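Local coordinates for protein MHC class I antigen (Ctenopharyngodon idella, PDB 5H5Z) that probably presents short peptides at the cell surface for recognition by T cells, as a class I heavy chain paired with beta-2-microglobulin, at residues K178-V183 against V256-D260; T195-F201 against S233-T239. All blocks are in the same frame, centred on the assembly; numbering follows the deposited sequence. Where two conformers were deposited one is given.

Contact 1: K178-V183 against V256-D260; sequences KVSPQV and VEHQD
H258, V256 and P181 meet where two sheets of an immunoglobulin domain face each other, a compact example of sheets joined by side chains packed against one another. H258 gives up the most surface. With its CG anti to the backbone N (chi1 177°), the imidazole reaches across to the 178-183 chain, and the methylene behind it takes up the proline: P181 CD rests 3.5 Å from H258 CB, the two side chains meeting at a slant. The far end of the ring is polar. H258 NE2 comes within 3.2 Å of V179 O, but at an angle too poor for a hydrogen bond; its weak bond goes to Y202 O instead, while ND1 is bonded to G205 O. Both ring nitrogens of this buried histidine thus have backbone carbonyl partners, which would fix its rotation.

V256 lies two residues earlier on the same strand. Its two methyls divide the work: V256 CG1 lies 3.8 Å from P181 CG, and V256 CG2 approaches V183 CG1 at 3.7 Å, the side chains sliding past one another in opposite directions. At the other, more open end, K178 and Q259 cross at about a right angle, and the lysine's aliphatic part does the touching, with K178 CD 3.3 Å from Q259 OE1. K178 NZ, at the end of a chain bent at chi2 and chi4, hydrogen-bonds to E176 O.

The two segments run almost antiparallel, yet S180 CA and H258 CA, the nearest pair, are 6.6 Å apart, a spacing filled by side chains. Strand 182-187 belongs to one four-stranded sheet and strand 252-258 to the other. P181 also packs on A198 of strand 194-201, V183 touches I263 and K265 of strand 261-266, and P203 lies against K178, H258 and Q259.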
loop_
_atom_site.group_PDB
_atom_site.type_symbol
_atom_site.label_atom_id
_atom_site.label_comp_id
_atom_site.label_asym_id
_atom_site.label_seq_id
_atom_site.Cartn_x
_atom_site.Cartn_y
_atom_site.Cartn_z
ATOM N N LYS A 178 6.774 -18.335 0.025
ATOM C CA LYS A 178 7.993 -17.834 -0.600
ATOM C C LYS A 178 7.836 -18.121 -2.082
ATOM O O LYS A 178 7.904 -19.282 -2.503
ATOM C CB LYS A 178 9.238 -18.549 -0.053
ATOM C CG LYS A 178 9.360 -18.589 1.466
ATOM C CD LYS A 178 9.724 -17.231 2.040
ATOM C CE LYS A 178 9.975 -17.306 3.539
ATOM N NZ LYS A 178 8.709 -17.339 4.322
ATOM N N VAL A 179 7.596 -17.070 -2.862
ATOM C CA VAL A 179 7.430 -17.192 -4.308
ATOM C C VAL A 179 8.603 -16.482 -4.989
ATOM O O VAL A 179 8.834 -15.289 -4.762
ATOM C CB VAL A 179 6.090 -16.590 -4.790
ATOM C CG1 VAL A 179 5.861 -16.903 -6.261
ATOM C CG2 VAL A 179 4.924 -17.117 -3.962
ATOM N N SER A 180 9.340 -17.220 -5.811
ATOM C CA SER A 180 10.512 -16.670 -6.494
ATOM C C SER A 180 10.129 -15.695 -7.615
ATOM O O SER A 180 9.075 -15.847 -8.240
ATOM C CB SER A 180 11.404 -17.795 -7.027
ATOM O OG SER A 180 11.874 -18.612 -5.966
ATOM N N PRO A 181 10.977 -14.679 -7.860
ATOM C CA PRO A 181 10.692 -13.736 -8.949
ATOM C C PRO A 181 10.792 -14.375 -10.329
ATOM O O PRO A 181 11.630 -15.257 -10.559
ATOM C CB PRO A 181 11.750 -12.634 -8.790
ATOM C CG PRO A 181 12.756 -13.142 -7.831
ATOM C CD PRO A 181 12.157 -14.287 -7.062
ATOM N N GLN A 182 9.900 -13.952 -11.218
ATOM C CA GLN A 182 10.028 -14.238 -12.641
ATOM C C GLN A 182 10.843 -13.094 -13.228
ATOM O O GLN A 182 10.467 -11.932 -13.095
ATOM C CB GLN A 182 8.651 -14.360 -13.299
ATOM C CG GLN A 182 7.810 -15.505 -12.735
ATOM C CD GLN A 182 6.394 -15.553 -13.281
ATOM O OE1 GLN A 182 5.423 -15.475 -12.523
ATOM N NE2 GLN A 182 6.266 -15.695 -14.596
ATOM N N VAL A 183 11.971 -13.423 -13.853
ATOM C CA VAL A 183 12.952 -12.417 -14.261
ATOM C C VAL A 183 13.115 -12.375 -15.774
ATOM O O VAL A 183 13.254 -13.421 -16.418
ATOM C CB VAL A 183 14.330 -12.668 -13.599
ATOM C CG1 VAL A 183 15.342 -11.602 -14.006
ATOM C CG2 VAL A 183 14.205 -12.729 -12.079
ATOM N N VAL A 256 19.386 -11.350 -9.943
ATOM C CA VAL A 256 18.264 -11.111 -9.034
ATOM C C VAL A 256 18.325 -12.099 -7.873
ATOM O O VAL A 256 18.289 -13.320 -8.081
ATOM C CB VAL A 256 16.895 -11.208 -9.748
ATOM C CG1 VAL A 256 15.763 -10.947 -8.768
ATOM C CG2 VAL A 256 16.819 -10.216 -10.895
ATOM N N GLU A 257 18.430 -11.566 -6.658
ATOM C CA GLU A 257 18.478 -12.387 -5.449
ATOM C C GLU A 257 17.216 -12.236 -4.600
ATOM O O GLU A 257 16.796 -11.126 -4.281
ATOM C CB GLU A 257 19.727 -12.075 -4.614
ATOM C CG GLU A 257 19.923 -13.036 -3.443
ATOM C CD GLU A 257 21.221 -12.814 -2.687
ATOM O OE1 GLU A 257 21.231 -13.034 -1.460
ATOM O OE2 GLU A 257 22.229 -12.419 -3.308
ATOM N N HIS A 258 16.628 -13.371 -4.228
ATOM C CA HIS A 258 15.417 -13.407 -3.414
ATOM C C HIS A 258 15.460 -14.681 -2.590
ATOM O O HIS A 258 15.707 -15.758 -3.134
ATOM C CB HIS A 258 14.184 -13.393 -4.321
ATOM C CG HIS A 258 12.876 -13.494 -3.595
ATOM N ND1 HIS A 258 12.264 -12.410 -3.001
ATOM C CD2 HIS A 258 12.043 -14.543 -3.407
ATOM C CE1 HIS A 258 11.123 -12.795 -2.459
ATOM N NE2 HIS A 258 10.964 -14.084 -2.693
ATOM N N GLN A 259 15.241 -14.549 -1.281
ATOM C CA GLN A 259 15.274 -15.691 -0.359
ATOM C C GLN A 259 16.536 -16.557 -0.526
ATOM O O GLN A 259 16.446 -17.777 -0.685
ATOM C CB GLN A 259 13.998 -16.539 -0.497
ATOM C CG GLN A 259 12.711 -15.801 -0.162
ATOM C CD GLN A 259 12.647 -15.361 1.289
ATOM O OE1 GLN A 259 12.834 -16.165 2.203
ATOM N NE2 GLN A 259 12.381 -14.076 1.507
ATOM N N ASP A 260 17.702 -15.907 -0.506
ATOM C CA ASP A 260 19.023 -16.571 -0.566
ATOM C C ASP A 260 19.295 -17.375 -1.844
ATOM O O ASP A 260 20.192 -18.228 -1.875
ATOM C CB ASP A 260 19.252 -17.450 0.671
ATOM C CG ASP A 260 18.872 -16.753 1.959
ATOM O OD1 ASP A 260 19.383 -15.638 2.214
ATOM O OD2 ASP A 260 18.052 -17.324 2.712
#

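Contact 2: T195-F201 against S233-T239; sequences TCHATGF and SFQRMST
F201 holds its ring between the backbone N and carbonyl carbon (chi1 56°), which folds it back over strand 234-239; F234 O sits over one ring face, 3.4 Å from F201 CE2. F234 has its CG turned beside the backbone N (chi1 -68°); the two side chains cross at about a right angle, and it is F234 CB, not the ring, that meets F201 CE1 at 3.7 Å. Here the pairing slips by one residue. G200 and F201 both face F234 in a G1 beta bulge, G200 at positive phi: F234 O accepts a 2.9 Å bond from G200 N and a weak one from F201 N.

Beyond the bulge the strands form a regular antiparallel ladder within the four-stranded sheet of the immunoglobulin C1-set domain. C196 and S238, like A198 and R236, are hydrogen-bonded pairs, the shortest bond being C196 N to S238 O at 2.7 Å. C196, A198 and S238 face the sandwich core, where C196 forms the disulfide with C254 and S238 OG bonds to W210; R236 NE leaves toward G224 O.

The opposite face carries T195, H197, T199, Q235, M237 and T239. Q235 OE1 meets the edge of the imidazole, in its plane and 3.0 Å from H197 CE1, with amide and ring 78° apart. Q235 NE2 turns to N229 and to S12 O of the beta-2-microglobulin chain, while T199 OG1 bonds to H13 O of that same chain.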
loop_
_atom_site.group_PDB
_atom_site.type_symbol
_atom_site.label_atom_id
_atom_site.label_comp_id
_atom_site.label_asym_id
_atom_site.label_seq_id
_atom_site.Cartn_x
_atom_site.Cartn_y
_atom_site.Cartn_z
ATOM N N THR A 195 16.778 -3.217 -19.273
ATOM C CA THR A 195 16.035 -3.278 -18.016
ATOM C C THR A 195 15.939 -4.716 -17.505
ATOM O O THR A 195 15.479 -5.615 -18.213
ATOM C CB THR A 195 14.614 -2.689 -18.167
ATOM O OG1 THR A 195 14.706 -1.303 -18.508
ATOM C CG2 THR A 195 13.822 -2.812 -16.863
ATOM N N CYS A 196 16.384 -4.921 -16.273
ATOM C CA CYS A 196 16.197 -6.203 -15.591
ATOM C C CYS A 196 14.935 -6.122 -14.738
ATOM O O CYS A 196 14.897 -5.394 -13.745
ATOM C CB CYS A 196 17.413 -6.508 -14.725
ATOM S SG CYS A 196 17.398 -8.104 -13.882
ATOM N N HIS A 197 13.913 -6.873 -15.142
ATOM C CA HIS A 197 12.585 -6.796 -14.553
ATOM C C HIS A 197 12.287 -8.068 -13.769
ATOM O O HIS A 197 12.369 -9.167 -14.320
ATOM C CB HIS A 197 11.543 -6.597 -15.663
ATOM C CG HIS A 197 10.130 -6.526 -15.170
ATOM N ND1 HIS A 197 9.600 -5.395 -14.582
ATOM C CD2 HIS A 197 9.131 -7.438 -15.195
ATOM C CE1 HIS A 197 8.341 -5.624 -14.250
ATOM N NE2 HIS A 197 8.031 -6.855 -14.614
ATOM N N ALA A 198 11.946 -7.903 -12.490
ATOM C CA ALA A 198 11.595 -9.016 -11.603
ATOM C C ALA A 198 10.168 -8.834 -11.123
ATOM O O ALA A 198 9.818 -7.763 -10.621
ATOM C CB ALA A 198 12.545 -9.065 -10.416
ATOM N N THR A 199 9.344 -9.872 -11.266
ATOM C CA THR A 199 7.929 -9.769 -10.894
ATOM C C THR A 199 7.370 -11.050 -10.270
ATOM O O THR A 199 7.894 -12.145 -10.496
ATOM C CB THR A 199 7.042 -9.352 -12.092
ATOM O OG1 THR A 199 5.763 -8.910 -11.613
ATOM C CG2 THR A 199 6.844 -10.506 -13.087
ATOM N N GLY A 200 6.301 -10.897 -9.493
ATOM C CA GLY A 200 5.540 -12.034 -8.989
ATOM C C GLY A 200 6.087 -12.650 -7.721
ATOM O O GLY A 200 5.707 -13.758 -7.354
ATOM N N PHE A 201 6.972 -11.931 -7.045
ATOM C CA PHE A 201 7.646 -12.475 -5.878
ATOM C C PHE A 201 7.004 -12.052 -4.551
ATOM O O PHE A 201 6.358 -11.003 -4.450
ATOM C CB PHE A 201 9.151 -12.154 -5.905
ATOM C CG PHE A 201 9.464 -10.687 -6.008
ATOM C CD1 PHE A 201 9.550 -9.897 -4.866
ATOM C CD2 PHE A 201 9.685 -10.091 -7.254
ATOM C CE1 PHE A 201 9.848 -8.544 -4.962
ATOM C CE2 PHE A 201 9.976 -8.739 -7.352
ATOM C CZ PHE A 201 10.054 -7.963 -6.205
ATOM N N SER A 233 1.457 -9.981 -4.849
ATOM C CA SER A 233 2.878 -10.128 -5.142
ATOM C C SER A 233 3.488 -8.769 -5.459
ATOM O O SER A 233 2.788 -7.753 -5.487
ATOM C CB SER A 233 3.122 -11.117 -6.293
ATOM O OG SER A 233 2.730 -10.572 -7.545
ATOM N N PHE A 234 4.794 -8.759 -5.697
ATOM C CA PHE A 234 5.530 -7.521 -5.917
ATOM C C PHE A 234 6.387 -7.585 -7.160
ATOM O O PHE A 234 6.634 -8.672 -7.695
ATOM C CB PHE A 234 6.409 -7.228 -4.708
ATOM C CG PHE A 234 5.626 -6.874 -3.489
ATOM C CD1 PHE A 234 5.204 -7.862 -2.598
ATOM C CD2 PHE A 234 5.270 -5.554 -3.252
ATOM C CE1 PHE A 234 4.461 -7.532 -1.472
ATOM C CE2 PHE A 234 4.521 -5.214 -2.128
ATOM C CZ PHE A 234 4.118 -6.204 -1.240
ATOM N N GLN A 235 6.831 -6.416 -7.615
ATOM C CA GLN A 235 7.790 -6.347 -8.715
ATOM C C GLN A 235 8.793 -5.229 -8.471
ATOM O O GLN A 235 8.553 -4.332 -7.658
ATOM C CB GLN A 235 7.075 -6.176 -10.061
ATOM C CG GLN A 235 6.344 -4.858 -10.258
ATOM C CD GLN A 235 5.988 -4.631 -11.712
ATOM O OE1 GLN A 235 6.709 -3.945 -12.433
ATOM N NE2 GLN A 235 4.894 -5.236 -12.160
ATOM N N ARG A 236 9.923 -5.306 -9.168
ATOM C CA ARG A 236 10.968 -4.285 -9.115
ATOM C C ARG A 236 11.846 -4.437 -10.347
ATOM O O ARG A 236 11.994 -5.540 -10.884
ATOM C CB ARG A 236 11.816 -4.430 -7.845
ATOM C CG ARG A 236 12.590 -3.178 -7.473
ATOM C CD ARG A 236 13.184 -3.259 -6.076
ATOM N NE ARG A 236 13.789 -1.981 -5.702
ATOM C CZ ARG A 236 14.194 -1.660 -4.478
ATOM N NH1 ARG A 236 14.065 -2.523 -3.477
ATOM N NH2 ARG A 236 14.729 -0.466 -4.253
ATOM N N MET A 237 12.426 -3.333 -10.797
ATOM C CA MET A 237 13.344 -3.391 -11.924
ATOM C C MET A 237 14.570 -2.515 -11.724
ATOM O O MET A 237 14.563 -1.582 -10.919
ATOM C CB MET A 237 12.627 -3.035 -13.231
ATOM C CG MET A 237 12.296 -1.560 -13.393
ATOM S SD MET A 237 11.135 -1.340 -14.744
ATOM C CE MET A 237 11.580 0.308 -15.292
ATOM N N SER A 238 15.626 -2.838 -12.460
ATOM C CA SER A 238 16.810 -1.993 -12.529
ATOM C C SER A 238 17.180 -1.796 -13.984
ATOM O O SER A 238 17.018 -2.700 -14.798
ATOM C CB SER A 238 17.979 -2.626 -11.778
ATOM O OG SER A 238 19.115 -1.780 -11.828
ATOM N N THR A 239 17.686 -0.612 -14.303
ATOM C CA THR A 239 18.011 -0.259 -15.677
ATOM C C THR A 239 19.493 0.073 -15.787
ATOM O O THR A 239 20.011 0.874 -15.007
ATOM C CB THR A 239 17.162 0.940 -16.154
ATOM O OG1 THR A 239 15.769 0.625 -16.017
ATOM C CG2 THR A 239 17.448 1.273 -17.608
#

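Both contacts belong to the same immunoglobulin domain and share its first sheet, where strands 182-187 and 194-201 are neighbours joined by backbone bonds, among them a probable one from Q182 N to T199 O. Contact 2 works within that sheet: it is buried, and a ladder of backbone bonds ties its strands together. Contact 1, only partly buried, spans the gap to the second sheet through side-chain packing that becomes polar and more open to solvent toward K178 and Q259. F201 links them, since its ring also packs on P181. The face of contact 2 turned away from the sandwich meets beta-2-microglobulin extensively, whereas segment 178-183 reaches that chain through Q182, which takes no part in contact 1.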